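Local coordinates for putative cell filamentation protein (Bartonella quintana, PDB 4N67), which binds ADP through its Fic domain and is probably a VirB-translocated effector that transfers AMP to target proteins, at residues R115-L120 / A152-K157; A59-T64 / R164-K169. The protein carries 2 engineered substitutions. All coordinates share one frame; numbering follows the deposited sequence. Where two conformers were deposited one is given.

How the interactions relate
Both contacts are buried in the helical body of the Fic domain, but they join different elements. Interaction 1 sets helix 112-126 against the loop that follows helix 135-152 and carries several of the nucleotide-binding residues; interaction 2 is a crossing of helices 59-70 and 164-174, with no nucleotide at the interface. The first combines leucine methyls on Ala-152 and Pro-154 with a glutamate carboxylate lying against the end of a helix, whereas a tyrosine and a phenylalanine dominate the second. The two adjoin directly: Pro-154 CG lies 3.9 Å from Leu-62 CD2, Leu-117 touches Ala-59, and the Phe-155 ring abuts the backbone of helix 59-70. Leu-62 thus takes part in one contact and borders the other.

Interaction 1. Residues R115-L120 / A152-K157; sequences RELKKL and AHPFRK. With ADP (adenosine-5'-diphosphate), chain B.
Leu-117 sets CG opposite its own carbonyl carbon (chi1 -68°) and runs on extended (chi2 175°), which carries both methyls from the flank of helix 112-126 to the loop of 152-157. There CD1 sits 4.0 Å from Pro-154 CG, the leucine slanting across the proline ring, while CD2 sits between that same proline carbon and Ala-152, 4.2 Å from Ala-152 CB. Glu-116 starts from a similar first torsion, and its extended chain reaches the end of helix 135-152. Its OE1 stands 3.5 Å from Ala-152 N, a contact without a hydrogen bond; the firm partner of that oxygen is His-151 ND1, in the last turn of helix 135-152. Just past the helix, His-153 adopts a positive phi (43°) and points away from helix 112-126, stacking on Phe-107 and bringing CE1 to 3.5 Å from ADP O2B. The aliphatic CG of Lys-157, not its ammonium, comes within 3.3 Å of ADP O3B. One side of the loop thus rests on a helix while the other meets the beta-phosphate, an arrangement characteristic of the Fic motif, whose HPF signature begins at His-153 and leads into the glycine-rich, phosphate-binding turn at Gly-158 to Gly-160.

Interaction 2. Residues A59-T64 / R164-K169; sequences AAYLRT and RMFMEK
Tyr-61 is the first residue of 59-64 to meet helix 164-174, and it does so along much of its length. CG lies anti to the backbone N (chi1 -174°), laying the ring outward across the gap between the helices. Near the start of the ring, CD2 approaches Phe-166 CD2 at 4.0 Å, the two aromatic side chains slanting past one another. At its far end, OH rests against the aliphatic part of Lys-169, 3.3 Å from Lys-169 CG, with the lysine CB near the plane of the tyrosine ring at its edge. In one of its two deposited conformers the lysine bends at chi2 (-76°) and takes its ammonium away from the tyrosine, to Gln-172 OE1 and the backbone oxygens of Arg-49 and Glu-51. Phe-48 and Pro-54 also pack on Tyr-61.

Next in sequence, Leu-62 sends CD1 toward the root of Phe-166, 3.7 Å from Phe-166 CD2 and 3.9 Å from Phe-166 CB, with the two side chains crossing at roughly a right angle. Phe-166 therefore meets both Tyr-61 and Leu-62, and it also touches Leu-149 and Leu-124 of two further helices. The axes of the short segments approach to 10.1 Å at a crossing angle of 120°, a spacing filled by these large side chains. This steeply crossed helix pair, joined through Tyr-61, Leu-62 and Phe-166, belongs to the hydrophobic core of the mainly helical Fic fold.

Interaction 1. Residues R115-L120 / A152-K157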
loop_
_atom_site.group_PDB
_atom_site.type_symbol
_atom_site.label_atom_id
_atom_site.label_comp_id
_atom_site.label_asym_id
_atom_site.label_seq_id
_atom_site.Cartn_x
_atom_site.Cartn_y
_atom_site.Cartn_z
ATOM N N ARG A 115 2.106 5.969 -14.253
ATOM C CA ARG A 115 2.570 7.354 -14.313
ATOM C C ARG A 115 2.711 7.950 -12.916
ATOM O O ARG A 115 3.688 8.641 -12.618
ATOM C CB ARG A 115 1.635 8.230 -15.194
ATOM C CG ARG A 115 1.833 8.076 -16.697
ATOM C CD ARG A 115 0.879 8.958 -17.525
ATOM N NE ARG A 115 -0.268 8.163 -17.974
ATOM C CZ ARG A 115 -1.559 8.453 -17.812
ATOM N NH1 ARG A 115 -2.468 7.592 -18.245
ATOM N NH2 ARG A 115 -1.954 9.569 -17.227
ATOM N N GLU A 116 1.729 7.687 -12.052
ATOM C CA GLU A 116 1.813 8.177 -10.686
ATOM C C GLU A 116 2.928 7.521 -9.885
ATOM O O GLU A 116 3.567 8.186 -9.090
ATOM C CB GLU A 116 0.470 8.046 -9.971
ATOM C CG GLU A 116 -0.577 8.981 -10.575
ATOM C CD GLU A 116 -1.961 8.858 -9.979
ATOM O OE1 GLU A 116 -2.076 8.432 -8.814
ATOM O OE2 GLU A 116 -2.943 9.241 -10.672
ATOM N N LEU A 117 3.144 6.229 -10.050
ATOM C CA LEU A 117 4.240 5.569 -9.345
ATOM C C LEU A 117 5.579 6.098 -9.855
ATOM O O LEU A 117 6.488 6.289 -9.041
ATOM C CB LEU A 117 4.177 4.057 -9.520
ATOM C CG LEU A 117 2.974 3.425 -8.827
ATOM C CD1 LEU A 117 2.905 1.955 -9.144
ATOM C CD2 LEU A 117 2.991 3.669 -7.323
ATOM N N LYS A 118 5.701 6.344 -11.164
ATOM C CA LYS A 118 6.930 6.961 -11.723
ATOM C C LYS A 118 7.192 8.333 -11.135
ATOM O O LYS A 118 8.327 8.640 -10.726
ATOM C CB LYS A 118 6.851 7.057 -13.247
ATOM N N LYS A 119 6.150 9.162 -11.048
ATOM C CA LYS A 119 6.281 10.500 -10.472
ATOM C C LYS A 119 6.713 10.445 -9.016
ATOM O O LYS A 119 7.554 11.240 -8.581
ATOM C CB LYS A 119 4.983 11.315 -10.633
ATOM N N LEU A 120 6.152 9.494 -8.261
ATOM C CA LEU A 120 6.531 9.316 -6.865
ATOM C C LEU A 120 7.988 8.887 -6.725
ATOM O O LEU A 120 8.714 9.443 -5.901
ATOM C CB LEU A 120 5.581 8.323 -6.181
ATOM C CG LEU A 120 5.916 8.069 -4.712
ATOM C CD1 LEU A 120 5.943 9.342 -3.861
ATOM C CD2 LEU A 120 4.920 7.056 -4.189
ATOM N N ALA A 152 -2.869 6.268 -6.153
ATOM C CA ALA A 152 -2.445 5.308 -7.187
ATOM C C ALA A 152 -3.130 3.937 -7.022
ATOM O O ALA A 152 -3.513 3.302 -8.010
ATOM C CB ALA A 152 -0.938 5.147 -7.190
ATOM N N HIS A 153 -3.270 3.489 -5.771
ATOM C CA HIS A 153 -4.003 2.276 -5.435
ATOM C C HIS A 153 -3.681 1.146 -6.410
ATOM O O HIS A 153 -4.563 0.664 -7.120
ATOM C CB HIS A 153 -5.506 2.578 -5.429
ATOM C CG HIS A 153 -6.352 1.527 -4.795
ATOM N ND1 HIS A 153 -6.563 1.479 -3.437
ATOM C CD2 HIS A 153 -7.121 0.548 -5.327
ATOM C CE1 HIS A 153 -7.401 0.496 -3.154
ATOM N NE2 HIS A 153 -7.755 -0.086 -4.283
ATOM N N PRO A 154 -2.401 0.752 -6.506
ATOM C CA PRO A 154 -1.983 -0.021 -7.672
ATOM C C PRO A 154 -2.477 -1.436 -7.804
ATOM O O PRO A 154 -2.373 -1.986 -8.890
ATOM C CB PRO A 154 -0.446 -0.014 -7.583
ATOM C CG PRO A 154 -0.138 1.110 -6.663
ATOM C CD PRO A 154 -1.249 1.158 -5.687
ATOM N N PHE A 155 -2.975 -2.019 -6.714
ATOM C CA PHE A 155 -3.345 -3.432 -6.680
ATOM C C PHE A 155 -4.849 -3.644 -6.585
ATOM O O PHE A 155 -5.583 -2.804 -6.089
ATOM C CB PHE A 155 -2.592 -4.131 -5.531
ATOM C CG PHE A 155 -1.095 -3.908 -5.566
ATOM C CD1 PHE A 155 -0.285 -4.648 -6.430
ATOM C CD2 PHE A 155 -0.499 -2.936 -4.796
ATOM C CE1 PHE A 155 1.065 -4.408 -6.506
ATOM C CE2 PHE A 155 0.864 -2.702 -4.887
ATOM C CZ PHE A 155 1.636 -3.441 -5.750
ATOM N N ARG A 156 -5.283 -4.811 -7.005
ATOM C CA ARG A 156 -6.711 -5.130 -6.899
ATOM C C ARG A 156 -7.190 -5.135 -5.433
ATOM O O ARG A 156 -8.335 -4.745 -5.150
ATOM C CB ARG A 156 -6.990 -6.455 -7.592
ATOM C CG ARG A 156 -8.389 -6.998 -7.385
ATOM C CD ARG A 156 -9.472 -6.096 -7.984
ATOM N NE ARG A 156 -10.801 -6.664 -7.727
ATOM C CZ ARG A 156 -11.437 -6.638 -6.554
ATOM N NH1 ARG A 156 -10.894 -6.093 -5.485
ATOM N NH2 ARG A 156 -12.624 -7.247 -6.443
ATOM N N LYS A 157 -6.324 -5.585 -4.532
ATOM C CA LYS A 157 -6.576 -5.598 -3.105
ATOM C C LYS A 157 -5.238 -5.635 -2.383
ATOM O O LYS A 157 -4.225 -6.015 -2.998
ATOM C CB LYS A 157 -7.402 -6.834 -2.715
ATOM C CG LYS A 157 -7.989 -6.783 -1.324
ATOM C CD LYS A 157 -8.829 -8.017 -1.047
ATOM C CE LYS A 157 -9.220 -8.057 0.429
ATOM N NZ LYS A 157 -8.881 -9.378 1.058
HETATM P PB ADP B . -7.700 -2.688 -0.311
HETATM O O1B ADP B . -9.011 -2.687 -1.114
HETATM O O2B ADP B . -6.572 -2.228 -1.168
HETATM O O3B ADP B . -7.393 -4.015 0.387
HETATM P PA ADP B . -7.446 -0.897 2.009
HETATM O O1A ADP B . -8.328 -0.972 3.264
HETATM O O2A ADP B . -6.089 -1.555 2.101
HETATM O O3A ADP B . -8.230 -1.602 0.750
HETATM O "O5'" ADP B . -7.362 0.631 1.586
HETATM C "C5'" ADP B . -6.333 1.118 0.717
HETATM C "C4'" ADP B . -6.044 2.566 1.098
HETATM O "O4'" ADP B . -7.144 3.400 0.679
HETATM C "C3'" ADP B . -5.853 2.765 2.598
HETATM O "O3'" ADP B . -4.717 3.615 2.854
HETATM C "C2'" ADP B . -7.144 3.435 3.028
HETATM O "O2'" ADP B . -7.026 4.269 4.189
HETATM C "C1'" ADP B . -7.500 4.228 1.805
HETATM N N9 ADP B . -8.926 4.592 1.686
HETATM C C8 ADP B . -10.002 4.019 2.262
HETATM N N7 ADP B . -11.108 4.674 1.836
HETATM C C5 ADP B . -10.751 5.653 0.996
HETATM C C6 ADP B . -11.415 6.704 0.212
HETATM N N6 ADP B . -12.779 6.782 0.274
HETATM N N1 ADP B . -10.687 7.531 -0.555
HETATM C C2 ADP B . -9.331 7.404 -0.596
HETATM N N3 ADP B . -8.667 6.464 0.113
HETATM C C4 ADP B . -9.295 5.587 0.894
#

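Interaction 2. Residues A59-T64 / R164-K169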
loop_
_atom_site.group_PDB
_atom_site.type_symbol
_atom_site.label_atom_id
_atom_site.label_comp_id
_atom_site.label_asym_id
_atom_site.label_seq_id
_atom_site.Cartn_x
_atom_site.Cartn_y
_atom_site.Cartn_z
ATOM N N ALA A 59 8.649 1.679 -7.658
ATOM C CA ALA A 59 7.474 0.843 -7.913
ATOM C C ALA A 59 7.798 -0.650 -7.804
ATOM O O ALA A 59 6.979 -1.455 -7.348
ATOM C CB ALA A 59 6.886 1.174 -9.262
ATOM N N ALA A 60 8.998 -1.020 -8.230
ATOM C CA ALA A 60 9.434 -2.408 -8.099
ATOM C C ALA A 60 9.461 -2.840 -6.666
ATOM O O ALA A 60 9.071 -3.959 -6.342
ATOM C CB ALA A 60 10.783 -2.624 -8.721
ATOM N N TYR A 61 9.922 -1.975 -5.780
ATOM C CA TYR A 61 9.916 -2.329 -4.376
ATOM C C TYR A 61 8.490 -2.481 -3.853
ATOM O O TYR A 61 8.200 -3.392 -3.061
ATOM C CB TYR A 61 10.738 -1.307 -3.574
ATOM C CG TYR A 61 10.913 -1.678 -2.117
ATOM C CD1 TYR A 61 11.495 -2.872 -1.730
ATOM C CD2 TYR A 61 10.496 -0.804 -1.118
ATOM C CE1 TYR A 61 11.650 -3.202 -0.389
ATOM C CE2 TYR A 61 10.648 -1.101 0.221
ATOM C CZ TYR A 61 11.225 -2.293 0.586
ATOM O OH TYR A 61 11.393 -2.565 1.922
ATOM N N LEU A 62 7.589 -1.577 -4.240
ATOM C CA LEU A 62 6.193 -1.675 -3.831
ATOM C C LEU A 62 5.605 -3.000 -4.287
ATOM O O LEU A 62 4.922 -3.685 -3.513
ATOM C CB LEU A 62 5.401 -0.493 -4.360
ATOM C CG LEU A 62 4.014 -0.333 -3.805
ATOM C CD1 LEU A 62 4.035 0.278 -2.424
ATOM C CD2 LEU A 62 3.186 0.538 -4.730
ATOM N N ARG A 63 5.920 -3.394 -5.525
ATOM C CA ARG A 63 5.464 -4.686 -6.012
ATOM C C ARG A 63 6.045 -5.860 -5.209
ATOM O O ARG A 63 5.360 -6.835 -4.908
ATOM C CB ARG A 63 5.797 -4.827 -7.493
ATOM C CG ARG A 63 4.957 -3.929 -8.398
ATOM C CD ARG A 63 5.305 -4.144 -9.870
ATOM N NE ARG A 63 4.339 -3.504 -10.749
ATOM C CZ ARG A 63 4.427 -2.282 -11.262
ATOM N NH1 ARG A 63 5.490 -1.514 -11.069
ATOM N NH2 ARG A 63 3.447 -1.849 -12.054
ATOM N N THR A 64 7.308 -5.750 -4.848
ATOM C CA THR A 64 7.940 -6.764 -4.004
ATOM C C THR A 64 7.254 -6.888 -2.646
ATOM O O THR A 64 6.997 -7.998 -2.179
ATOM C CB THR A 64 9.424 -6.483 -3.828
ATOM O OG1 THR A 64 10.084 -6.771 -5.069
ATOM C CG2 THR A 64 10.027 -7.326 -2.759
ATOM N N ARG A 164 1.533 0.812 3.828
ATOM C CA ARG A 164 2.023 1.009 5.199
ATOM C C ARG A 164 3.411 0.407 5.378
ATOM O O ARG A 164 4.286 1.024 5.977
ATOM C CB ARG A 164 1.043 0.462 6.255
ATOM C CG ARG A 164 -0.221 1.267 6.321
ATOM C CD ARG A 164 -1.141 0.884 7.454
ATOM N NE ARG A 164 -1.720 -0.448 7.371
ATOM C CZ ARG A 164 -2.843 -0.770 6.739
ATOM N NH1 ARG A 164 -3.288 -2.017 6.814
ATOM N NH2 ARG A 164 -3.550 0.119 6.051
ATOM N N MET A 165 3.668 -0.778 4.822
ATOM C CA MET A 165 4.993 -1.367 4.936
ATOM C C MET A 165 6.029 -0.545 4.160
ATOM O O MET A 165 7.147 -0.336 4.605
ATOM C CB MET A 165 5.010 -2.822 4.455
ATOM C CG MET A 165 6.337 -3.506 4.612
ATOM S SD MET A 165 6.966 -3.526 6.305
ATOM C CE MET A 165 5.794 -4.597 7.097
ATOM N N PHE A 166 5.659 -0.068 2.984
ATOM C CA PHE A 166 6.555 0.791 2.235
ATOM C C PHE A 166 6.979 1.983 3.099
ATOM O O PHE A 166 8.154 2.347 3.153
ATOM C CB PHE A 166 5.848 1.223 0.927
ATOM C CG PHE A 166 6.666 2.092 -0.001
ATOM C CD1 PHE A 166 6.709 3.465 0.148
ATOM C CD2 PHE A 166 7.282 1.510 -1.101
ATOM C CE1 PHE A 166 7.421 4.241 -0.735
ATOM C CE2 PHE A 166 7.983 2.291 -2.009
ATOM C CZ PHE A 166 8.039 3.649 -1.808
ATOM N N MET A 167 6.004 2.585 3.775
ATOM C CA MET A 167 6.331 3.715 4.653
ATOM C C MET A 167 7.195 3.331 5.821
ATOM O O MET A 167 8.121 4.067 6.178
ATOM C CB MET A 167 5.071 4.379 5.202
ATOM C CG MET A 167 4.151 4.919 4.152
ATOM S SD MET A 167 4.896 6.006 2.941
ATOM C CE MET A 167 5.550 7.324 3.968
ATOM N N GLU A 168 6.937 2.170 6.417
ATOM C CA GLU A 168 7.782 1.741 7.522
ATOM C C GLU A 168 9.239 1.652 7.098
ATOM O O GLU A 168 10.141 2.111 7.798
ATOM C CB GLU A 168 7.351 0.378 8.056
ATOM C CG GLU A 168 6.014 0.316 8.790
ATOM C CD GLU A 168 5.770 -1.048 9.456
ATOM O OE1 GLU A 168 6.750 -1.669 9.905
ATOM O OE2 GLU A 168 4.596 -1.448 9.503
ATOM N N LYS A 169 9.482 1.088 5.916
ATOM C CA LYS A 169 10.841 0.901 5.465
ATOM C C LYS A 169 11.479 2.200 4.976
ATOM O O LYS A 169 12.659 2.449 5.218
ATOM C CB LYS A 169 10.907 -0.199 4.402
ATOM C CG LYS A 169 10.682 -1.589 4.993
ATOM C CD LYS A 169 11.923 -2.094 5.736
ATOM C CE LYS A 169 11.589 -3.158 6.771
ATOM N NZ LYS A 169 12.664 -3.323 7.774
#